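Local structure of regulator of nonsense transcripts 2 (Homo sapiens, 4CEM) at residues 25-33 / 155-164; 164-175 / 228-239. The protein acts in nonsense-mediated mRNA decay, and the part described here is the first of its three MIF4G domains. One frame throughout, in Å; residues are numbered along the deposited sequence.

Contact 1. Residues 25-33 / 155-164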
loop_
_atom_site.group_PDB
_atom_site.type_symbol
_atom_site.label_atom_id
_atom_site.label_comp_id
_atom_site.label_asym_id
_atom_site.label_seq_id
_atom_site.Cartn_x
_atom_site.Cartn_y
_atom_site.Cartn_z
ATOM N N ARG A 25 11.177 10.059 3.624
ATOM C CA ARG A 25 11.453 8.746 4.181
ATOM C C ARG A 25 12.824 8.681 4.861
ATOM O O ARG A 25 12.972 8.087 5.931
ATOM C CB ARG A 25 11.378 7.695 3.075
ATOM C CG ARG A 25 9.967 7.386 2.609
ATOM C CD ARG A 25 9.971 6.339 1.513
ATOM N NE ARG A 25 8.619 6.044 1.056
ATOM C CZ ARG A 25 8.315 5.199 0.073
ATOM N NH1 ARG A 25 9.263 4.542 -0.580
ATOM N NH2 ARG A 25 7.049 5.012 -0.265
ATOM N N LYS A 26 13.816 9.293 4.217
ATOM C CA LYS A 26 15.196 9.302 4.685
ATOM C C LYS A 26 15.304 10.076 5.985
ATOM O O LYS A 26 16.057 9.719 6.884
ATOM C CB LYS A 26 16.074 9.970 3.629
ATOM C CG LYS A 26 17.516 9.506 3.605
ATOM C CD LYS A 26 17.660 8.164 2.901
ATOM C CE LYS A 26 19.122 7.812 2.704
ATOM N NZ LYS A 26 19.845 8.906 1.989
ATOM N N GLU A 27 14.527 11.146 6.070
ATOM C CA GLU A 27 14.532 12.045 7.214
ATOM C C GLU A 27 13.828 11.375 8.403
ATOM O O GLU A 27 14.361 11.331 9.501
ATOM C CB GLU A 27 13.829 13.347 6.811
ATOM C CG GLU A 27 14.060 14.533 7.728
ATOM C CD GLU A 27 12.959 15.593 7.632
ATOM O OE1 GLU A 27 12.254 15.659 6.596
ATOM O OE2 GLU A 27 12.796 16.372 8.601
ATOM N N LEU A 28 12.633 10.842 8.159
ATOM C CA LEU A 28 11.864 10.121 9.165
ATOM C C LEU A 28 12.553 8.865 9.681
ATOM O O LEU A 28 12.542 8.609 10.887
ATOM C CB LEU A 28 10.483 9.747 8.610
ATOM C CG LEU A 28 9.444 10.863 8.678
ATOM C CD1 LEU A 28 8.101 10.356 8.174
ATOM C CD2 LEU A 28 9.335 11.402 10.100
ATOM N N ARG A 29 13.142 8.083 8.780
ATOM C CA ARG A 29 13.872 6.872 9.181
ATOM C C ARG A 29 15.024 7.222 10.116
ATOM O O ARG A 29 15.267 6.525 11.096
ATOM C CB ARG A 29 14.366 6.081 7.949
ATOM C CG ARG A 29 15.491 5.076 8.203
ATOM C CD ARG A 29 15.694 4.119 7.029
ATOM N NE ARG A 29 14.783 2.986 7.146
ATOM C CZ ARG A 29 15.127 1.736 7.442
ATOM N NH1 ARG A 29 16.392 1.385 7.621
ATOM N NH2 ARG A 29 14.187 0.815 7.538
ATOM N N SER A 30 15.729 8.308 9.818
ATOM C CA SER A 30 16.861 8.716 10.640
ATOM C C SER A 30 16.419 9.016 12.074
ATOM O O SER A 30 16.981 8.473 13.027
ATOM C CB SER A 30 17.546 9.933 10.026
ATOM O OG SER A 30 18.746 10.232 10.710
ATOM N N LYS A 31 15.405 9.868 12.215
ATOM C CA LYS A 31 14.857 10.227 13.532
ATOM C C LYS A 31 14.318 9.036 14.302
ATOM O O LYS A 31 14.542 8.917 15.508
ATOM C CB LYS A 31 13.736 11.275 13.416
ATOM C CG LYS A 31 14.169 12.672 13.827
ATOM C CD LYS A 31 12.984 13.552 14.210
ATOM C CE LYS A 31 13.349 14.523 15.334
ATOM N NZ LYS A 31 12.172 15.327 15.773
ATOM N N ASN A 32 13.583 8.169 13.612
ATOM C CA ASN A 32 12.938 7.047 14.273
ATOM C C ASN A 32 13.936 6.005 14.766
ATOM O O ASN A 32 13.848 5.552 15.903
ATOM C CB ASN A 32 11.905 6.416 13.353
ATOM C CG ASN A 32 10.664 7.262 13.223
ATOM O OD1 ASN A 32 10.314 8.005 14.136
ATOM N ND2 ASN A 32 9.987 7.154 12.091
ATOM N N GLN A 33 14.896 5.644 13.927
ATOM C CA GLN A 33 15.927 4.697 14.333
ATOM C C GLN A 33 16.766 5.247 15.480
ATOM O O GLN A 33 17.208 4.487 16.342
ATOM C CB GLN A 33 16.832 4.352 13.154
ATOM C CG GLN A 33 16.124 3.589 12.055
ATOM C CD GLN A 33 17.074 3.076 10.995
ATOM O OE1 GLN A 33 18.099 3.693 10.707
ATOM N NE2 GLN A 33 16.737 1.936 10.411
ATOM N N GLU A 155 5.030 1.759 4.937
ATOM C CA GLU A 155 5.684 3.001 5.371
ATOM C C GLU A 155 6.285 2.856 6.753
ATOM O O GLU A 155 7.438 3.238 6.975
ATOM C CB GLU A 155 4.726 4.200 5.389
ATOM C CG GLU A 155 4.513 4.873 4.045
ATOM C CD GLU A 155 5.789 5.373 3.391
ATOM O OE1 GLU A 155 6.750 5.757 4.084
ATOM O OE2 GLU A 155 5.820 5.391 2.159
ATOM N N LEU A 156 5.504 2.304 7.683
ATOM C CA LEU A 156 5.961 2.156 9.062
ATOM C C LEU A 156 7.276 1.380 9.141
ATOM O O LEU A 156 8.084 1.605 10.046
ATOM C CB LEU A 156 4.896 1.469 9.924
ATOM C CG LEU A 156 3.677 2.313 10.291
ATOM C CD1 LEU A 156 2.598 1.423 10.878
ATOM C CD2 LEU A 156 4.075 3.407 11.263
ATOM N N THR A 157 7.487 0.465 8.202
ATOM C CA THR A 157 8.757 -0.231 8.122
ATOM C C THR A 157 9.809 0.696 7.495
ATOM O O THR A 157 10.858 0.937 8.081
ATOM C CB THR A 157 8.623 -1.553 7.335
ATOM O OG1 THR A 157 7.470 -2.273 7.798
ATOM C CG2 THR A 157 9.865 -2.413 7.505
ATOM N N ILE A 158 9.510 1.255 6.329
ATOM C CA ILE A 158 10.471 2.112 5.617
ATOM C C ILE A 158 10.968 3.235 6.508
ATOM O O ILE A 158 12.152 3.578 6.507
ATOM C CB ILE A 158 9.858 2.769 4.371
ATOM C CG1 ILE A 158 9.490 1.719 3.333
ATOM C CG2 ILE A 158 10.849 3.750 3.767
ATOM C CD1 ILE A 158 8.639 2.260 2.220
ATOM N N VAL A 159 10.047 3.779 7.282
ATOM C CA VAL A 159 10.306 4.914 8.162
ATOM C C VAL A 159 10.965 4.492 9.486
ATOM O O VAL A 159 11.246 5.325 10.337
ATOM C CB VAL A 159 8.970 5.683 8.350
ATOM C CG1 VAL A 159 8.691 6.054 9.801
ATOM C CG2 VAL A 159 8.918 6.863 7.390
ATOM N N GLY A 160 11.221 3.195 9.660
ATOM C CA GLY A 160 12.009 2.703 10.792
ATOM C C GLY A 160 11.313 2.596 12.147
ATOM O O GLY A 160 11.973 2.365 13.160
ATOM N N ILE A 161 9.992 2.764 12.174
ATOM C CA ILE A 161 9.213 2.527 13.387
ATOM C C ILE A 161 9.236 1.035 13.701
ATOM O O ILE A 161 9.463 0.640 14.844
ATOM C CB ILE A 161 7.771 3.049 13.242
ATOM C CG1 ILE A 161 7.783 4.584 13.214
ATOM C CG2 ILE A 161 6.898 2.561 14.391
ATOM C CD1 ILE A 161 6.489 5.217 12.757
ATOM N N PHE A 162 9.017 0.212 12.676
ATOM C CA PHE A 162 9.337 -1.218 12.732
ATOM C C PHE A 162 10.738 -1.489 12.183
ATOM O O PHE A 162 11.165 -0.858 11.219
ATOM C CB PHE A 162 8.344 -2.038 11.910
ATOM C CG PHE A 162 6.921 -1.901 12.345
ATOM C CD1 PHE A 162 6.586 -1.596 13.660
ATOM C CD2 PHE A 162 5.898 -2.117 11.436
ATOM C CE1 PHE A 162 5.259 -1.474 14.043
ATOM C CE2 PHE A 162 4.571 -2.006 11.819
ATOM C CZ PHE A 162 4.254 -1.683 13.126
ATOM N N THR A 163 11.430 -2.458 12.774
ATOM C CA THR A 163 12.742 -2.860 12.301
ATOM C C THR A 163 12.549 -3.613 11.011
ATOM O O THR A 163 11.440 -4.024 10.703
ATOM C CB THR A 163 13.457 -3.789 13.294
ATOM O OG1 THR A 163 12.709 -5.015 13.441
ATOM C CG2 THR A 163 13.650 -3.099 14.651
ATOM N N ASP A 164 13.620 -3.799 10.253
ATOM C CA ASP A 164 13.516 -4.521 8.996
ATOM C C ASP A 164 12.901 -5.899 9.221
ATOM O O ASP A 164 11.930 -6.249 8.553
ATOM C CB ASP A 164 14.883 -4.656 8.325
ATOM C CG ASP A 164 15.385 -3.345 7.718
ATOM O OD1 ASP A 164 14.709 -2.297 7.805
ATOM O OD2 ASP A 164 16.484 -3.372 7.136
#
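R29 NH2 is shared between the D164 carboxylate and the backbone of a helix end: it makes a salt bridge to D164 OD1 at 3.2 Å, met nearly along the C-O bond, and a weak, longer hydrogen bond to T157 O. On the same guanidinium, NE gives a much straighter bond to I158 O, with NE to O 2.8 Å and the angle at the hydrogen 172°. The chain bends at chi3 (-86°), which brings the flat group round so that all three oxygens lie at its edge. R29 CA also offers its hydrogen to V159 O, a CA-H...O contact of 3.3 Å. If a leucine stood in place of R29, I158 O would probably lose its straight donor across the contact, and D164 OD1 its cationic partner on helix 6-33, K232 remaining at OD2. N32 ND2 also reaches V159 O, but its position is less certain. R25 runs out fully extended. Its NE and NH2 both give bent, weak hydrogen bonds to E155 OE2, which with NH2 at 2.7 Å make a salt bridge, while I158 CD1 sits over one face of the guanidinium, 3.6 Å above its centre; NH1 turns to D201 and D202, NH2 also to H198 O. One turn before N32, L28 CB packs on V159 CG2 at 3.5 Å. G160, with positive phi, closes helix 143-158 in a Schellman motif, and R29 supplies donors to carbonyls of the final turn. Helix 6-33 thus packs against this C-terminal end, with helix 103-116 meeting N32 and I161, and helix 189-204 meeting R25 and I158.

Contact 2. Residues 164-175 / 228-239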
loop_
_atom_site.group_PDB
_atom_site.type_symbol
_atom_site.label_atom_id
_atom_site.label_comp_id
_atom_site.label_asym_id
_atom_site.label_seq_id
_atom_site.Cartn_x
_atom_site.Cartn_y
_atom_site.Cartn_z
ATOM N N ASP A 164 13.620 -3.799 10.253
ATOM C CA ASP A 164 13.516 -4.521 8.996
ATOM C C ASP A 164 12.901 -5.899 9.221
ATOM O O ASP A 164 11.930 -6.249 8.553
ATOM C CB ASP A 164 14.883 -4.656 8.325
ATOM C CG ASP A 164 15.385 -3.345 7.718
ATOM O OD1 ASP A 164 14.709 -2.297 7.805
ATOM O OD2 ASP A 164 16.484 -3.372 7.136
ATOM N N LYS A 165 13.446 -6.662 10.177
ATOM C CA LYS A 165 12.923 -8.004 10.490
ATOM C C LYS A 165 11.417 -7.964 10.716
ATOM O O LYS A 165 10.660 -8.573 9.968
ATOM C CB LYS A 165 13.582 -8.595 11.739
ATOM C CG LYS A 165 15.039 -8.992 11.593
ATOM C CD LYS A 165 15.559 -9.636 12.875
ATOM C CE LYS A 165 16.950 -10.244 12.695
ATOM N NZ LYS A 165 17.256 -11.286 13.722
ATOM N N GLU A 166 10.997 -7.225 11.741
ATOM C CA GLU A 166 9.597 -7.162 12.155
ATOM C C GLU A 166 8.694 -6.775 10.990
ATOM O O GLU A 166 7.780 -7.519 10.633
ATOM C CB GLU A 166 9.421 -6.126 13.270
ATOM C CG GLU A 166 10.139 -6.428 14.585
ATOM C CD GLU A 166 10.304 -5.190 15.473
ATOM O OE1 GLU A 166 10.224 -4.045 14.953
ATOM O OE2 GLU A 166 10.531 -5.364 16.699
ATOM N N GLY A 167 8.969 -5.614 10.397
ATOM C CA GLY A 167 8.129 -5.042 9.350
ATOM C C GLY A 167 8.170 -5.762 8.008
ATOM O O GLY A 167 7.125 -5.983 7.384
ATOM N N LEU A 168 9.365 -6.120 7.541
ATOM C CA LEU A 168 9.472 -6.832 6.261
ATOM C C LEU A 168 8.747 -8.166 6.370
ATOM O O LEU A 168 7.937 -8.523 5.510
ATOM C CB LEU A 168 10.930 -7.063 5.843
ATOM C CG LEU A 168 11.762 -5.824 5.489
ATOM C CD1 LEU A 168 13.215 -6.220 5.265
ATOM C CD2 LEU A 168 11.192 -5.107 4.277
ATOM N N SER A 169 9.039 -8.883 7.449
ATOM C CA SER A 169 8.397 -10.156 7.747
ATOM C C SER A 169 6.880 -10.020 7.747
ATOM O O SER A 169 6.187 -10.812 7.125
ATOM C CB SER A 169 8.885 -10.679 9.099
ATOM O OG SER A 169 8.067 -11.730 9.556
ATOM N N LEU A 170 6.367 -9.001 8.425
ATOM C CA LEU A 170 4.928 -8.776 8.465
ATOM C C LEU A 170 4.333 -8.506 7.080
ATOM O O LEU A 170 3.269 -9.024 6.760
ATOM C CB LEU A 170 4.605 -7.621 9.400
ATOM C CG LEU A 170 3.122 -7.459 9.717
ATOM C CD1 LEU A 170 2.698 -8.491 10.750
ATOM C CD2 LEU A 170 2.837 -6.044 10.203
ATOM N N ILE A 171 5.014 -7.701 6.263
ATOM C CA ILE A 171 4.546 -7.410 4.899
ATOM C C ILE A 171 4.605 -8.663 4.023
ATOM O O ILE A 171 3.662 -8.963 3.295
ATOM C CB ILE A 171 5.376 -6.294 4.217
ATOM C CG1 ILE A 171 5.257 -4.967 4.959
ATOM C CG2 ILE A 171 4.918 -6.067 2.780
ATOM C CD1 ILE A 171 6.401 -4.026 4.652
ATOM N N TYR A 172 5.716 -9.387 4.093
ATOM C CA TYR A 172 5.874 -10.629 3.328
ATOM C C TYR A 172 4.708 -11.567 3.607
ATOM O O TYR A 172 4.099 -12.101 2.683
ATOM C CB TYR A 172 7.198 -11.326 3.673
ATOM C CG TYR A 172 7.603 -12.401 2.683
ATOM C CD1 TYR A 172 8.185 -12.061 1.464
ATOM C CD2 TYR A 172 7.409 -13.755 2.962
ATOM C CE1 TYR A 172 8.558 -13.033 0.547
ATOM C CE2 TYR A 172 7.780 -14.734 2.050
ATOM C CZ TYR A 172 8.355 -14.367 0.841
ATOM O OH TYR A 172 8.736 -15.319 -0.082
ATOM N N GLU A 173 4.402 -11.747 4.889
ATOM C CA GLU A 173 3.265 -12.560 5.315
ATOM C C GLU A 173 1.971 -12.191 4.605
ATOM O O GLU A 173 1.292 -13.061 4.061
ATOM C CB GLU A 173 3.040 -12.440 6.827
ATOM C CG GLU A 173 3.458 -13.658 7.638
ATOM C CD GLU A 173 2.613 -13.821 8.891
ATOM O OE1 GLU A 173 2.364 -12.809 9.588
ATOM O OE2 GLU A 173 2.180 -14.961 9.165
ATOM N N GLN A 174 1.621 -10.908 4.616
ATOM C CA GLN A 174 0.335 -10.491 4.070
ATOM C C GLN A 174 0.329 -10.580 2.554
ATOM O O GLN A 174 -0.714 -10.830 1.959
ATOM C CB GLN A 174 -0.041 -9.078 4.518
ATOM C CG GLN A 174 0.047 -8.830 6.017
ATOM C CD GLN A 174 -0.470 -9.989 6.856
ATOM O OE1 GLN A 174 0.241 -10.517 7.724
ATOM N NE2 GLN A 174 -1.705 -10.400 6.593
ATOM N N LEU A 175 1.490 -10.381 1.933
ATOM C CA LEU A 175 1.610 -10.516 0.476
ATOM C C LEU A 175 1.409 -11.958 0.030
ATOM O O LEU A 175 0.703 -12.218 -0.948
ATOM C CB LEU A 175 2.971 -10.011 -0.040
ATOM C CG LEU A 175 3.039 -8.693 -0.827
ATOM C CD1 LEU A 175 4.241 -8.730 -1.761
ATOM C CD2 LEU A 175 1.775 -8.416 -1.628
ATOM N N ILE A 228 16.056 -0.285 2.115
ATOM C CA ILE A 228 16.074 -1.737 2.245
ATOM C C ILE A 228 17.096 -2.310 1.271
ATOM O O ILE A 228 17.035 -2.044 0.070
ATOM C CB ILE A 228 14.689 -2.358 1.958
ATOM C CG1 ILE A 228 13.610 -1.697 2.836
ATOM C CG2 ILE A 228 14.715 -3.867 2.184
ATOM C CD1 ILE A 228 13.936 -1.701 4.319
ATOM N N SER A 229 18.017 -3.118 1.798
ATOM C CA SER A 229 19.082 -3.718 1.002
ATOM C C SER A 229 18.530 -4.617 -0.100
ATOM O O SER A 229 17.461 -5.202 0.057
ATOM C CB SER A 229 19.990 -4.560 1.885
ATOM O OG SER A 229 19.379 -5.813 2.145
ATOM N N PRO A 230 19.269 -4.746 -1.213
ATOM C CA PRO A 230 18.800 -5.581 -2.333
ATOM C C PRO A 230 18.467 -7.034 -1.971
ATOM O O PRO A 230 17.586 -7.619 -2.594
ATOM C CB PRO A 230 19.963 -5.523 -3.333
ATOM C CG PRO A 230 20.697 -4.269 -3.004
ATOM C CD PRO A 230 20.534 -4.053 -1.525
ATOM N N GLU A 231 19.155 -7.601 -0.975
ATOM C CA GLU A 231 18.886 -8.984 -0.515
ATOM C C GLU A 231 17.504 -9.081 0.126
ATOM O O GLU A 231 16.747 -10.012 -0.144
ATOM C CB GLU A 231 19.928 -9.465 0.506
ATOM C CG GLU A 231 21.344 -9.647 -0.031
ATOM C CD GLU A 231 22.101 -8.340 -0.248
ATOM O OE1 GLU A 231 21.752 -7.317 0.394
ATOM O OE2 GLU A 231 23.048 -8.335 -1.071
ATOM N N LYS A 232 17.183 -8.117 0.980
ATOM C CA LYS A 232 15.873 -8.067 1.627
ATOM C C LYS A 232 14.742 -7.732 0.659
ATOM O O LYS A 232 13.590 -8.074 0.904
ATOM C CB LYS A 232 15.893 -7.061 2.779
ATOM C CG LYS A 232 16.747 -7.497 3.961
ATOM C CD LYS A 232 16.951 -6.363 4.955
ATOM C CE LYS A 232 17.591 -6.853 6.237
ATOM N NZ LYS A 232 18.195 -5.724 6.988
ATOM N N GLN A 233 15.075 -7.061 -0.436
ATOM C CA GLN A 233 14.086 -6.694 -1.449
ATOM C C GLN A 233 13.718 -7.869 -2.342
ATOM O O GLN A 233 12.567 -7.998 -2.752
ATOM C CB GLN A 233 14.619 -5.557 -2.318
ATOM C CG GLN A 233 14.645 -4.204 -1.635
ATOM C CD GLN A 233 15.283 -3.135 -2.496
ATOM O OE1 GLN A 233 16.133 -3.440 -3.320
ATOM N NE2 GLN A 233 14.872 -1.875 -2.311
ATOM N N GLN A 234 14.696 -8.725 -2.638
ATOM C CA GLN A 234 14.518 -9.831 -3.590
ATOM C C GLN A 234 13.268 -10.689 -3.363
ATOM O O GLN A 234 12.479 -10.875 -4.288
ATOM C CB GLN A 234 15.778 -10.713 -3.641
ATOM C CG GLN A 234 15.827 -11.665 -4.830
ATOM C CD GLN A 234 15.672 -10.948 -6.157
ATOM O OE1 GLN A 234 16.409 -10.003 -6.455
ATOM N NE2 GLN A 234 14.704 -11.384 -6.957
ATOM N N PRO A 235 13.072 -11.211 -2.137
ATOM C CA PRO A 235 11.851 -11.996 -1.904
ATOM C C PRO A 235 10.584 -11.269 -2.340
ATOM O O PRO A 235 9.714 -11.869 -2.973
ATOM C CB PRO A 235 11.838 -12.197 -0.391
ATOM C CG PRO A 235 13.260 -12.077 0.025
ATOM C CD PRO A 235 13.879 -11.078 -0.910
ATOM N N PHE A 236 10.500 -9.981 -2.032
ATOM C CA PHE A 236 9.331 -9.188 -2.409
ATOM C C PHE A 236 9.195 -9.094 -3.923
ATOM O O PHE A 236 8.088 -9.205 -4.452
ATOM C CB PHE A 236 9.381 -7.793 -1.765
ATOM C CG PHE A 236 9.359 -7.831 -0.263
ATOM C CD1 PHE A 236 8.160 -7.881 0.423
ATOM C CD2 PHE A 236 10.538 -7.862 0.457
ATOM C CE1 PHE A 236 8.135 -7.941 1.806
ATOM C CE2 PHE A 236 10.530 -7.933 1.838
ATOM C CZ PHE A 236 9.322 -7.971 2.515
ATOM N N GLN A 237 10.313 -8.917 -4.624
ATOM C CA GLN A 237 10.262 -8.859 -6.083
ATOM C C GLN A 237 9.797 -10.192 -6.662
ATOM O O GLN A 237 8.942 -10.220 -7.547
ATOM C CB GLN A 237 11.599 -8.438 -6.700
ATOM C CG GLN A 237 11.479 -8.124 -8.195
ATOM C CD GLN A 237 12.289 -6.915 -8.639
ATOM O OE1 GLN A 237 11.863 -6.286 -9.735
ATOM N NE2 GLN A 237 13.285 -6.551 -8.009
ATOM N N ASN A 238 10.329 -11.291 -6.137
ATOM C CA ASN A 238 9.880 -12.627 -6.559
ATOM C C ASN A 238 8.361 -12.814 -6.444
ATOM O O ASN A 238 7.714 -13.255 -7.400
ATOM C CB ASN A 238 10.594 -13.729 -5.773
ATOM C CG ASN A 238 12.102 -13.696 -5.949
ATOM O OD1 ASN A 238 12.626 -13.097 -6.898
ATOM N ND2 ASN A 238 12.811 -14.338 -5.027
ATOM N N LEU A 239 7.796 -12.466 -5.289
ATOM C CA LEU A 239 6.343 -12.575 -5.083
ATOM C C LEU A 239 5.577 -11.778 -6.134
ATOM O O LEU A 239 4.624 -12.278 -6.735
ATOM C CB LEU A 239 5.939 -12.101 -3.683
ATOM C CG LEU A 239 6.368 -12.969 -2.498
ATOM C CD1 LEU A 239 5.799 -12.392 -1.208
ATOM C CD2 LEU A 239 5.943 -14.426 -2.668
#
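Y172 reaches across to helix 230-259 with its CG anti to the backbone N (chi1 -165°). Its CB starts 4.0 Å from F236 CE1. CD1 stands above the F236 face, offset toward the rim, in an edge-to-face pair with ring centroids 5.7 Å apart and planes at 88°. CE1 meets P235 CB at 3.5 Å, and L239 CD1 lies over one face of the tyrosine ring, where CZ also meets it. At the tip, OH comes to 3.9 Å from L239 CD2. The F236 ring wedges against L168: CE2 touches L168 CD2 at 3.8 Å, L168 O lies at the ring edge by CZ, and I171 CG2 approaches CE1 obliquely. L168 CD1 packs on K232 CB, and the extended lysine carries NZ to 2.9 Å from D164 OD2, which receives it on its anti lone pair. Helical segments 164-175 and 230-239 run nearly parallel, at 10°, their axes 10.8 Å apart at closest, a spacing bridged by these large side chains while helix 189-204 covers I171 and F236. The seam is apolar and partly aromatic, with one salt bridge at its N-terminal end; a carboxylate placed between K232 and R29 is likely to stay negatively charged.

From the N terminus, helix 6-33 leaves contact 1 open until the chain has passed 121 residues, 79 of them helical, and returns at the end of helix 143-158. Contact 2 opens where contact 1 closes, and after another 52 residues the start of helix 230-259 comes back alongside helix 164-181. The two loops are therefore in series, neither nested nor crossed, and meet at D164, which belongs to both. Helices 143-158 and 164-181 follow each other in the chain, joined by the short turn 159-163, with T157 packed against G167 and I171. Together the contacts tie the N-terminal helix and helix 230-259 to this consecutive pair.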